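Local coordinates for negative regulator of ofd1 (Schizosaccharomyces pombe, PDB 3MSV), which inhibits Ofd1 directly, stabilises the hypoxic transcription factor fragment Sre1N, probably through that inhibition, is required for correct translation termination and serves as a nuclear import adaptor, at residues A[253-258]-A[291-296]; A[314-319]-A[347-352]; A[337-342]-A[367-372]. All blocks are in the same frame, centred on the assembly; numbering follows the deposited sequence.

Interaction 1 of 3, residues A[253-258]-A[291-296]; sequences FLLDVC and TTFAEY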
loop_
_atom_site.group_PDB
_atom_site.type_symbol
_atom_site.label_atom_id
_atom_site.label_comp_id
_atom_site.label_asym_id
_atom_site.label_seq_id
_atom_site.Cartn_x
_atom_site.Cartn_y
_atom_site.Cartn_z
ATOM N N PHE A 253 -1.578 2.280 -17.501
ATOM C CA PHE A 253 -1.418 3.110 -16.305
ATOM C C PHE A 253 -1.475 2.219 -15.068
ATOM O O PHE A 253 -0.626 2.295 -14.190
ATOM C CB PHE A 253 -2.521 4.182 -16.260
ATOM C CG PHE A 253 -2.503 5.050 -15.022
ATOM C CD1 PHE A 253 -1.650 6.140 -14.930
ATOM C CD2 PHE A 253 -3.369 4.799 -13.973
ATOM C CE1 PHE A 253 -1.646 6.949 -13.800
ATOM C CE2 PHE A 253 -3.368 5.602 -12.835
ATOM C CZ PHE A 253 -2.507 6.678 -12.751
ATOM N N LEU A 254 -2.479 1.351 -15.031
ATOM C CA LEU A 254 -2.643 0.371 -13.954
ATOM C C LEU A 254 -1.426 -0.526 -13.765
ATOM O O LEU A 254 -0.992 -0.776 -12.633
ATOM C CB LEU A 254 -3.861 -0.497 -14.226
ATOM C CG LEU A 254 -5.118 0.340 -14.166
ATOM C CD1 LEU A 254 -6.347 -0.447 -14.604
ATOM C CD2 LEU A 254 -5.251 0.826 -12.747
ATOM N N LEU A 255 -0.900 -1.027 -14.879
ATOM C CA LEU A 255 0.251 -1.914 -14.857
ATOM C C LEU A 255 1.463 -1.138 -14.374
ATOM O O LEU A 255 2.312 -1.664 -13.665
ATOM C CB LEU A 255 0.525 -2.476 -16.260
ATOM C CG LEU A 255 -0.350 -3.626 -16.775
ATOM C CD1 LEU A 255 -0.192 -3.800 -18.297
ATOM C CD2 LEU A 255 -0.016 -4.936 -16.042
ATOM N N ASP A 256 1.560 0.115 -14.803
ATOM C CA ASP A 256 2.654 0.964 -14.360
ATOM C C ASP A 256 2.541 1.226 -12.854
ATOM O O ASP A 256 3.469 0.985 -12.089
ATOM C CB ASP A 256 2.621 2.283 -15.113
ATOM C CG ASP A 256 3.666 3.255 -14.620
ATOM O OD1 ASP A 256 4.808 2.826 -14.342
ATOM O OD2 ASP A 256 3.346 4.452 -14.526
ATOM N N VAL A 257 1.389 1.699 -12.418
ATOM C CA VAL A 257 1.278 2.074 -11.017
ATOM C C VAL A 257 1.285 0.856 -10.104
ATOM O O VAL A 257 1.862 0.897 -9.019
ATOM C CB VAL A 257 0.078 2.989 -10.750
ATOM C CG1 VAL A 257 -0.052 3.271 -9.265
ATOM C CG2 VAL A 257 0.242 4.279 -11.528
ATOM N N CYS A 258 0.687 -0.239 -10.550
ATOM C CA CYS A 258 0.716 -1.442 -9.736
ATOM C C CYS A 258 2.105 -2.021 -9.552
ATOM O O CYS A 258 2.400 -2.568 -8.489
ATOM C CB CYS A 258 -0.248 -2.497 -10.249
ATOM S SG CYS A 258 -1.904 -1.823 -10.231
ATOM N N THR A 291 -4.138 -10.580 -6.757
ATOM C CA THR A 291 -5.508 -11.060 -6.899
ATOM C C THR A 291 -6.435 -9.938 -7.381
ATOM O O THR A 291 -7.296 -10.153 -8.233
ATOM C CB THR A 291 -6.031 -11.714 -5.596
ATOM O OG1 THR A 291 -5.955 -10.768 -4.541
ATOM C CG2 THR A 291 -5.154 -12.925 -5.196
ATOM N N THR A 292 -6.235 -8.731 -6.859
ATOM C CA THR A 292 -6.959 -7.571 -7.347
ATOM C C THR A 292 -6.796 -7.376 -8.855
ATOM O O THR A 292 -7.768 -7.106 -9.562
ATOM C CB THR A 292 -6.487 -6.282 -6.659
ATOM O OG1 THR A 292 -6.875 -6.308 -5.281
ATOM C CG2 THR A 292 -7.121 -5.070 -7.334
ATOM N N PHE A 293 -5.563 -7.468 -9.342
ATOM C CA PHE A 293 -5.320 -7.299 -10.762
ATOM C C PHE A 293 -5.982 -8.454 -11.548
ATOM O O PHE A 293 -6.645 -8.217 -12.561
ATOM C CB PHE A 293 -3.817 -7.192 -11.054
ATOM C CG PHE A 293 -3.470 -6.138 -12.080
ATOM C CD1 PHE A 293 -4.314 -5.884 -13.143
ATOM C CD2 PHE A 293 -2.300 -5.418 -11.984
ATOM C CE1 PHE A 293 -4.013 -4.914 -14.088
ATOM C CE2 PHE A 293 -1.980 -4.449 -12.923
ATOM C CZ PHE A 293 -2.846 -4.195 -13.982
ATOM N N ALA A 294 -5.854 -9.691 -11.070
ATOM C CA ALA A 294 -6.559 -10.819 -11.717
ATOM C C ALA A 294 -8.059 -10.551 -11.837
ATOM O O ALA A 294 -8.679 -10.841 -12.856
ATOM C CB ALA A 294 -6.328 -12.126 -10.971
ATOM N N GLU A 295 -8.636 -10.012 -10.773
ATOM C CA GLU A 295 -10.059 -9.785 -10.705
ATOM C C GLU A 295 -10.467 -8.705 -11.717
ATOM O O GLU A 295 -11.580 -8.712 -12.263
ATOM C CB GLU A 295 -10.425 -9.368 -9.290
ATOM C CG GLU A 295 -11.893 -9.402 -8.999
ATOM C CD GLU A 295 -12.234 -8.727 -7.685
ATOM O OE1 GLU A 295 -13.424 -8.400 -7.470
ATOM O OE2 GLU A 295 -11.309 -8.524 -6.865
ATOM N N TYR A 296 -9.548 -7.783 -11.973
ATOM C CA TYR A 296 -9.804 -6.700 -12.896
ATOM C C TYR A 296 -9.941 -7.260 -14.304
ATOM O O TYR A 296 -10.838 -6.866 -15.051
ATOM C CB TYR A 296 -8.675 -5.684 -12.802
ATOM C CG TYR A 296 -8.506 -4.795 -13.998
ATOM C CD1 TYR A 296 -9.177 -3.580 -14.086
ATOM C CD2 TYR A 296 -7.642 -5.149 -15.031
ATOM C CE1 TYR A 296 -9.011 -2.751 -15.185
ATOM C CE2 TYR A 296 -7.464 -4.331 -16.138
ATOM C CZ TYR A 296 -8.156 -3.138 -16.210
ATOM O OH TYR A 296 -7.978 -2.320 -17.296
#
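The ring of Phe-293 enters between Leu-255 and Cys-258, whose side chains lie on opposite sides of its plane, while Leu-255 CA sits in that plane at the ring edge. On one side, Leu-255 CD2 is 3.6 Å from Phe-293 CZ, the two side chains crossing at about a right angle. On the other, Cys-258 SG makes an oblique sulfur-aromatic contact, 4.5 Å from the Phe-293 ring centroid and 44° off its normal. With SG anti to the carbonyl carbon, chi1 -60°, the sulfur comes beside the ring; Cys-258 CB, placed by the backbone, is 3.7 Å from Phe-293 CE2. Such spanning by one aromatic is consistent with the axial separation of 12.2 Å between the short segments of this nearly antiparallel pair (175°), formed by consecutive helices of the alpha-helical repeat architecture. The Phe-293 ring also stacks on Trp-318 of helix 308-332, on the same side as Leu-255. One turn along, the Tyr-296 ring has an oblique neighbour, Leu-254 CD1, 3.6 Å from Tyr-296 CE1 and nearly as close to CZ and OH. Leu-254 thereby serves two aromatics, because its CB lies 3.8 Å from Phe-293 CZ, and it also touches Leu-242 of helix 235-244.

Interaction 2 of 3, residues A[314-319]-A[347-352]; sequences KASSWL and MDLAQI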
loop_
_atom_site.group_PDB
_atom_site.type_symbol
_atom_site.label_atom_id
_atom_site.label_comp_id
_atom_site.label_asym_id
_atom_site.label_seq_id
_atom_site.Cartn_x
_atom_site.Cartn_y
_atom_site.Cartn_z
ATOM N N LYS A 314 -4.043 -12.945 -19.450
ATOM C CA LYS A 314 -3.551 -11.973 -18.498
ATOM C C LYS A 314 -4.070 -12.311 -17.119
ATOM O O LYS A 314 -3.308 -12.342 -16.160
ATOM C CB LYS A 314 -3.978 -10.578 -18.898
ATOM C CG LYS A 314 -3.195 -10.041 -20.056
ATOM C CD LYS A 314 -3.858 -8.778 -20.556
ATOM C CE LYS A 314 -2.972 -8.045 -21.527
ATOM N NZ LYS A 314 -3.764 -6.981 -22.180
ATOM N N ALA A 315 -5.359 -12.594 -17.031
ATOM C CA ALA A 315 -5.966 -12.975 -15.770
ATOM C C ALA A 315 -5.258 -14.185 -15.171
ATOM O O ALA A 315 -4.932 -14.204 -13.985
ATOM C CB ALA A 315 -7.449 -13.259 -15.959
ATOM N N SER A 316 -5.017 -15.197 -16.001
ATOM C CA SER A 316 -4.378 -16.427 -15.543
ATOM C C SER A 316 -3.005 -16.149 -15.009
ATOM O O SER A 316 -2.571 -16.743 -14.022
ATOM C CB SER A 316 -4.255 -17.413 -16.701
ATOM O OG SER A 316 -5.553 -17.772 -17.146
ATOM N N SER A 317 -2.319 -15.251 -15.697
ATOM C CA SER A 317 -0.964 -14.876 -15.363
ATOM C C SER A 317 -0.886 -14.264 -13.954
ATOM O O SER A 317 -0.009 -14.600 -13.174
ATOM C CB SER A 317 -0.471 -13.865 -16.389
ATOM O OG SER A 317 0.916 -13.714 -16.258
ATOM N N TRP A 318 -1.821 -13.377 -13.641
ATOM C CA TRP A 318 -1.880 -12.763 -12.327
ATOM C C TRP A 318 -2.325 -13.739 -11.240
ATOM O O TRP A 318 -1.816 -13.709 -10.114
ATOM C CB TRP A 318 -2.816 -11.564 -12.361
ATOM C CG TRP A 318 -2.197 -10.419 -13.075
ATOM C CD1 TRP A 318 -2.600 -9.885 -14.261
ATOM C CD2 TRP A 318 -1.040 -9.679 -12.672
ATOM N NE1 TRP A 318 -1.780 -8.852 -14.617
ATOM C CE2 TRP A 318 -0.806 -8.706 -13.664
ATOM C CE3 TRP A 318 -0.178 -9.747 -11.570
ATOM C CZ2 TRP A 318 0.253 -7.791 -13.591
ATOM C CZ3 TRP A 318 0.880 -8.839 -11.496
ATOM C CH2 TRP A 318 1.083 -7.872 -12.504
ATOM N N LEU A 319 -3.306 -14.570 -11.581
ATOM C CA LEU A 319 -3.743 -15.660 -10.719
ATOM C C LEU A 319 -2.572 -16.567 -10.364
ATOM O O LEU A 319 -2.453 -17.002 -9.220
ATOM C CB LEU A 319 -4.822 -16.463 -11.428
ATOM C CG LEU A 319 -6.305 -16.297 -11.051
ATOM C CD1 LEU A 319 -6.596 -15.198 -10.024
ATOM C CD2 LEU A 319 -7.186 -16.153 -12.277
ATOM N N MET A 347 -9.895 -22.006 -7.872
ATOM C CA MET A 347 -11.256 -21.992 -8.414
ATOM C C MET A 347 -11.387 -20.913 -9.482
ATOM O O MET A 347 -12.037 -21.130 -10.510
ATOM C CB MET A 347 -12.270 -21.755 -7.299
ATOM C CG MET A 347 -12.422 -22.941 -6.365
ATOM S SD MET A 347 -13.664 -22.641 -5.080
ATOM C CE MET A 347 -13.551 -24.142 -4.125
ATOM N N ASP A 348 -10.761 -19.754 -9.264
ATOM C CA ASP A 348 -10.801 -18.713 -10.298
ATOM C C ASP A 348 -10.095 -19.184 -11.555
ATOM O O ASP A 348 -10.556 -18.914 -12.664
ATOM C CB ASP A 348 -10.147 -17.407 -9.843
ATOM C CG ASP A 348 -11.007 -16.628 -8.872
ATOM O OD1 ASP A 348 -12.231 -16.864 -8.824
ATOM O OD2 ASP A 348 -10.438 -15.780 -8.154
ATOM N N LEU A 349 -8.948 -19.841 -11.386
ATOM C CA LEU A 349 -8.248 -20.428 -12.531
ATOM C C LEU A 349 -9.169 -21.442 -13.221
ATOM O O LEU A 349 -9.342 -21.401 -14.432
ATOM C CB LEU A 349 -6.938 -21.076 -12.095
ATOM C CG LEU A 349 -5.731 -20.131 -11.897
ATOM C CD1 LEU A 349 -4.650 -20.787 -11.036
ATOM C CD2 LEU A 349 -5.150 -19.649 -13.266
ATOM N N ALA A 350 -9.780 -22.320 -12.434
ATOM C CA ALA A 350 -10.707 -23.326 -12.962
ATOM C C ALA A 350 -11.811 -22.655 -13.756
ATOM O O ALA A 350 -12.215 -23.127 -14.809
ATOM C CB ALA A 350 -11.301 -24.146 -11.831
ATOM N N GLN A 351 -12.272 -21.518 -13.254
ATOM C CA GLN A 351 -13.394 -20.825 -13.866
ATOM C C GLN A 351 -13.109 -20.248 -15.249
ATOM O O GLN A 351 -14.017 -20.154 -16.084
ATOM C CB GLN A 351 -13.894 -19.713 -12.951
ATOM C CG GLN A 351 -15.099 -19.005 -13.521
ATOM C CD GLN A 351 -15.435 -17.745 -12.762
ATOM O OE1 GLN A 351 -15.579 -17.767 -11.542
ATOM N NE2 GLN A 351 -15.562 -16.631 -13.481
ATOM N N ILE A 352 -11.873 -19.842 -15.507
ATOM C CA ILE A 352 -11.617 -19.134 -16.749
ATOM C C ILE A 352 -10.779 -19.890 -17.761
ATOM O O ILE A 352 -10.801 -19.556 -18.934
ATOM C CB ILE A 352 -10.984 -17.723 -16.514
ATOM C CG1 ILE A 352 -9.512 -17.814 -16.098
ATOM C CG2 ILE A 352 -11.798 -16.910 -15.515
ATOM C CD1 ILE A 352 -8.919 -16.441 -15.740
#
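Ser-316 and Leu-349 bring their helices closest within the contact, with CA atoms 6.3 Å apart, on axes that run nearly antiparallel at a signed crossing angle of -163° and a separation of 10.1 Å. Leu-319 carries the largest share of the interface and meets three residues in three ways. Its CB lies 3.7 Å from Leu-349 CD2, where the two leucine side chains slide past each other in opposite directions. Against Asp-348 it crosses at about a right angle, with Leu-319 CD2 4.0 Å from Asp-348 CB as the nearest approach. Toward Ile-352 the approach is tip to tip, Leu-319 CD2 standing 3.9 Å from Ile-352 CD1. The two helices, 308-332 and 338-352, are successive in the chain and pack as an alpha-helical hairpin, in keeping with a protein built from helical repeats. Ile-352 lies in the last turn of its helix and holds CG1 between the backbone N and the carbonyl carbon, chi1 74°; from there an extended chi2 sends CD1 across to Ala-315 CB at 3.5 Å. Replacing Leu-319 by an alanine would probably open a gap beside Leu-349 and leave Ile-352 CD1 with Ala-315 but without the leucine methyl that meets it tip to tip. Ser-316 OG also borders Ile-352 CD1, at 3.9 Å, but this is packing alone: the hydroxyl is hydrogen-bonded to Ile-312 O in its own helix. Beyond the two segments, Ala-315 touches Tyr-297 of helix 276-302, and Leu-349 touches Tyr-362 of helix 356-375.

Interaction 3 of 3, residues A[337-342]-A[367-372]; sequences ERLLKL and CNAIKE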
loop_
_atom_site.group_PDB
_atom_site.type_symbol
_atom_site.label_atom_id
_atom_site.label_comp_id
_atom_site.label_asym_id
_atom_site.label_seq_id
_atom_site.Cartn_x
_atom_site.Cartn_y
_atom_site.Cartn_z
ATOM N N GLU A 337 -5.590 -22.395 7.644
ATOM C CA GLU A 337 -6.678 -21.611 7.055
ATOM C C GLU A 337 -6.216 -20.921 5.773
ATOM O O GLU A 337 -7.017 -20.622 4.902
ATOM C CB GLU A 337 -7.304 -20.611 8.046
ATOM C CG GLU A 337 -6.463 -19.339 8.294
ATOM C CD GLU A 337 -5.094 -19.639 8.896
ATOM O OE1 GLU A 337 -4.943 -20.674 9.586
ATOM O OE2 GLU A 337 -4.159 -18.843 8.676
ATOM N N ARG A 338 -4.916 -20.688 5.635
ATOM C CA ARG A 338 -4.398 -20.095 4.401
ATOM C C ARG A 338 -4.756 -20.938 3.172
ATOM O O ARG A 338 -4.914 -20.412 2.070
ATOM C CB ARG A 338 -2.890 -19.927 4.480
ATOM C CG ARG A 338 -2.446 -18.895 5.484
ATOM C CD ARG A 338 -0.955 -18.578 5.337
ATOM N NE ARG A 338 -0.564 -17.561 6.304
ATOM C CZ ARG A 338 -0.978 -16.293 6.266
ATOM N NH1 ARG A 338 -1.802 -15.873 5.309
ATOM N NH2 ARG A 338 -0.581 -15.453 7.205
ATOM N N LEU A 339 -4.883 -22.252 3.362
ATOM C CA LEU A 339 -5.185 -23.146 2.249
ATOM C C LEU A 339 -6.506 -22.808 1.618
ATOM O O LEU A 339 -6.707 -23.086 0.438
ATOM C CB LEU A 339 -5.190 -24.609 2.697
ATOM C CG LEU A 339 -3.791 -25.170 2.912
ATOM C CD1 LEU A 339 -3.807 -26.255 3.985
ATOM C CD2 LEU A 339 -3.221 -25.675 1.578
ATOM N N LEU A 340 -7.427 -22.226 2.383
ATOM C CA LEU A 340 -8.695 -21.815 1.782
ATOM C C LEU A 340 -8.452 -20.737 0.740
ATOM O O LEU A 340 -9.119 -20.682 -0.294
ATOM C CB LEU A 340 -9.702 -21.329 2.832
ATOM C CG LEU A 340 -10.166 -22.398 3.835
ATOM C CD1 LEU A 340 -11.252 -21.818 4.739
ATOM C CD2 LEU A 340 -10.672 -23.652 3.109
ATOM N N LYS A 341 -7.483 -19.872 1.008
ATOM C CA LYS A 341 -7.166 -18.812 0.061
ATOM C C LYS A 341 -6.561 -19.389 -1.222
ATOM O O LYS A 341 -6.891 -18.964 -2.344
ATOM C CB LYS A 341 -6.205 -17.819 0.699
ATOM C CG LYS A 341 -6.353 -16.465 0.124
ATOM C CD LYS A 341 -6.822 -16.539 -1.330
ATOM C CE LYS A 341 -7.146 -15.167 -1.869
ATOM N NZ LYS A 341 -6.174 -14.175 -1.326
ATOM N N LEU A 342 -5.680 -20.370 -1.064
ATOM C CA LEU A 342 -5.151 -21.052 -2.245
ATOM C C LEU A 342 -6.304 -21.623 -3.062
ATOM O O LEU A 342 -6.316 -21.526 -4.299
ATOM C CB LEU A 342 -4.152 -22.154 -1.876
ATOM C CG LEU A 342 -3.696 -23.035 -3.053
ATOM C CD1 LEU A 342 -2.943 -22.201 -4.089
ATOM C CD2 LEU A 342 -2.823 -24.207 -2.579
ATOM N N CYS A 367 -10.010 -28.614 -4.303
ATOM C CA CYS A 367 -10.615 -29.634 -3.466
ATOM C C CYS A 367 -9.643 -30.164 -2.420
ATOM O O CYS A 367 -9.968 -30.223 -1.236
ATOM C CB CYS A 367 -11.121 -30.771 -4.346
ATOM S SG CYS A 367 -12.225 -31.875 -3.482
ATOM N N ASN A 368 -8.451 -30.556 -2.863
ATOM C CA ASN A 368 -7.376 -30.995 -1.958
ATOM C C ASN A 368 -7.002 -29.961 -0.900
ATOM O O ASN A 368 -6.710 -30.311 0.234
ATOM C CB ASN A 368 -6.099 -31.303 -2.746
ATOM C CG ASN A 368 -6.152 -32.626 -3.472
ATOM O OD1 ASN A 368 -7.003 -33.477 -3.191
ATOM N ND2 ASN A 368 -5.223 -32.818 -4.414
ATOM N N ALA A 369 -6.946 -28.690 -1.289
ATOM C CA ALA A 369 -6.577 -27.636 -0.326
ATOM C C ALA A 369 -7.674 -27.498 0.736
ATOM O O ALA A 369 -7.386 -27.460 1.927
ATOM C CB ALA A 369 -6.335 -26.288 -1.038
ATOM N N ILE A 370 -8.924 -27.436 0.281
ATOM C CA ILE A 370 -10.074 -27.334 1.173
ATOM C C ILE A 370 -10.140 -28.513 2.152
ATOM O O ILE A 370 -10.342 -28.305 3.347
ATOM C CB ILE A 370 -11.389 -27.247 0.382
ATOM C CG1 ILE A 370 -11.402 -26.002 -0.499
ATOM C CG2 ILE A 370 -12.590 -27.238 1.314
ATOM C CD1 ILE A 370 -12.589 -25.959 -1.456
ATOM N N LYS A 371 -9.950 -29.740 1.660
ATOM C CA LYS A 371 -9.982 -30.938 2.525
ATOM C C LYS A 371 -8.875 -30.945 3.559
ATOM O O LYS A 371 -9.103 -31.303 4.719
ATOM C CB LYS A 371 -9.864 -32.238 1.699
ATOM C CG LYS A 371 -11.190 -32.923 1.370
ATOM C CD LYS A 371 -12.007 -33.169 2.631
ATOM C CE LYS A 371 -12.754 -34.504 2.578
ATOM N NZ LYS A 371 -13.422 -34.782 3.891
ATOM N N GLU A 372 -7.664 -30.592 3.130
ATOM C CA GLU A 372 -6.549 -30.504 4.049
ATOM C C GLU A 372 -6.789 -29.425 5.108
ATOM O O GLU A 372 -6.536 -29.655 6.270
ATOM C CB GLU A 372 -5.224 -30.256 3.317
ATOM C CG GLU A 372 -4.035 -30.246 4.277
ATOM C CD GLU A 372 -2.707 -30.020 3.578
ATOM O OE1 GLU A 372 -1.716 -29.718 4.270
ATOM O OE2 GLU A 372 -2.656 -30.137 2.340
#
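Leu-339 and Ala-369 face each other so closely that each side chain meets the other's backbone. Ala-369 CB lies 3.5 Å from Leu-339 O, and in return Leu-339 CB is 3.7 Å from Ala-369 O. The small alanine probably allows this approach: the short helical segments have axes only 8.1 Å apart, run nearly antiparallel at 166°, and bring the two CA atoms to 5.4 Å. Beyond CB, the leucine forks over its partners. CD2 turns to Ala-369 CB at 4.1 Å, whereas CD1 reaches Glu-372, one turn further along helix 356-375. There the side chains pass at a slant, and Leu-339 CD1 is 3.9 Å from Glu-372 CD. The glutamate presents its length to the leucine because CG is anti to the backbone N, chi1 -177°, and the chain beyond continues extended; the contact is purely van der Waals. To the side of this pair, Leu-340 CD2 packs loosely beside Ile-370, coming to 4.2 Å from Ile-370 CA, and Leu-342 adds a peripheral touch on the methyl of Ala-369. Helices 338-352 and 356-375, consecutive in the chain, form an antiparallel hairpin that is close-packed at these segments, in the C-terminal region of the helical array. It is flanked by helix 308-332, whose Trp-326 and Tyr-330 pack on Leu-339, and by helix 382-391, whose Tyr-384, Phe-387 and Val-388 pack on Ile-370.

In the fold
All three contacts join consecutive helices within the C-terminal family region, and their centres progress outward from about 13 to 23 to 26 Å from the centre of the chain. Interaction 1 closes before the others open; its centre is about 14 Å from that of interaction 2, and the two meet through Phe-293 and Ala-294 against Trp-318 and Leu-319. Interactions 2 and 3, about 17 Å apart between centres, share helix 338-352 and alternate along the sequence, with Met-347 touching Ile-370 between them. Interactions 1 and 3 lie about 25 Å apart between centres. Successive helix pairing of this kind produces an all-helical array, consistent with a repeat-type adaptor scaffold.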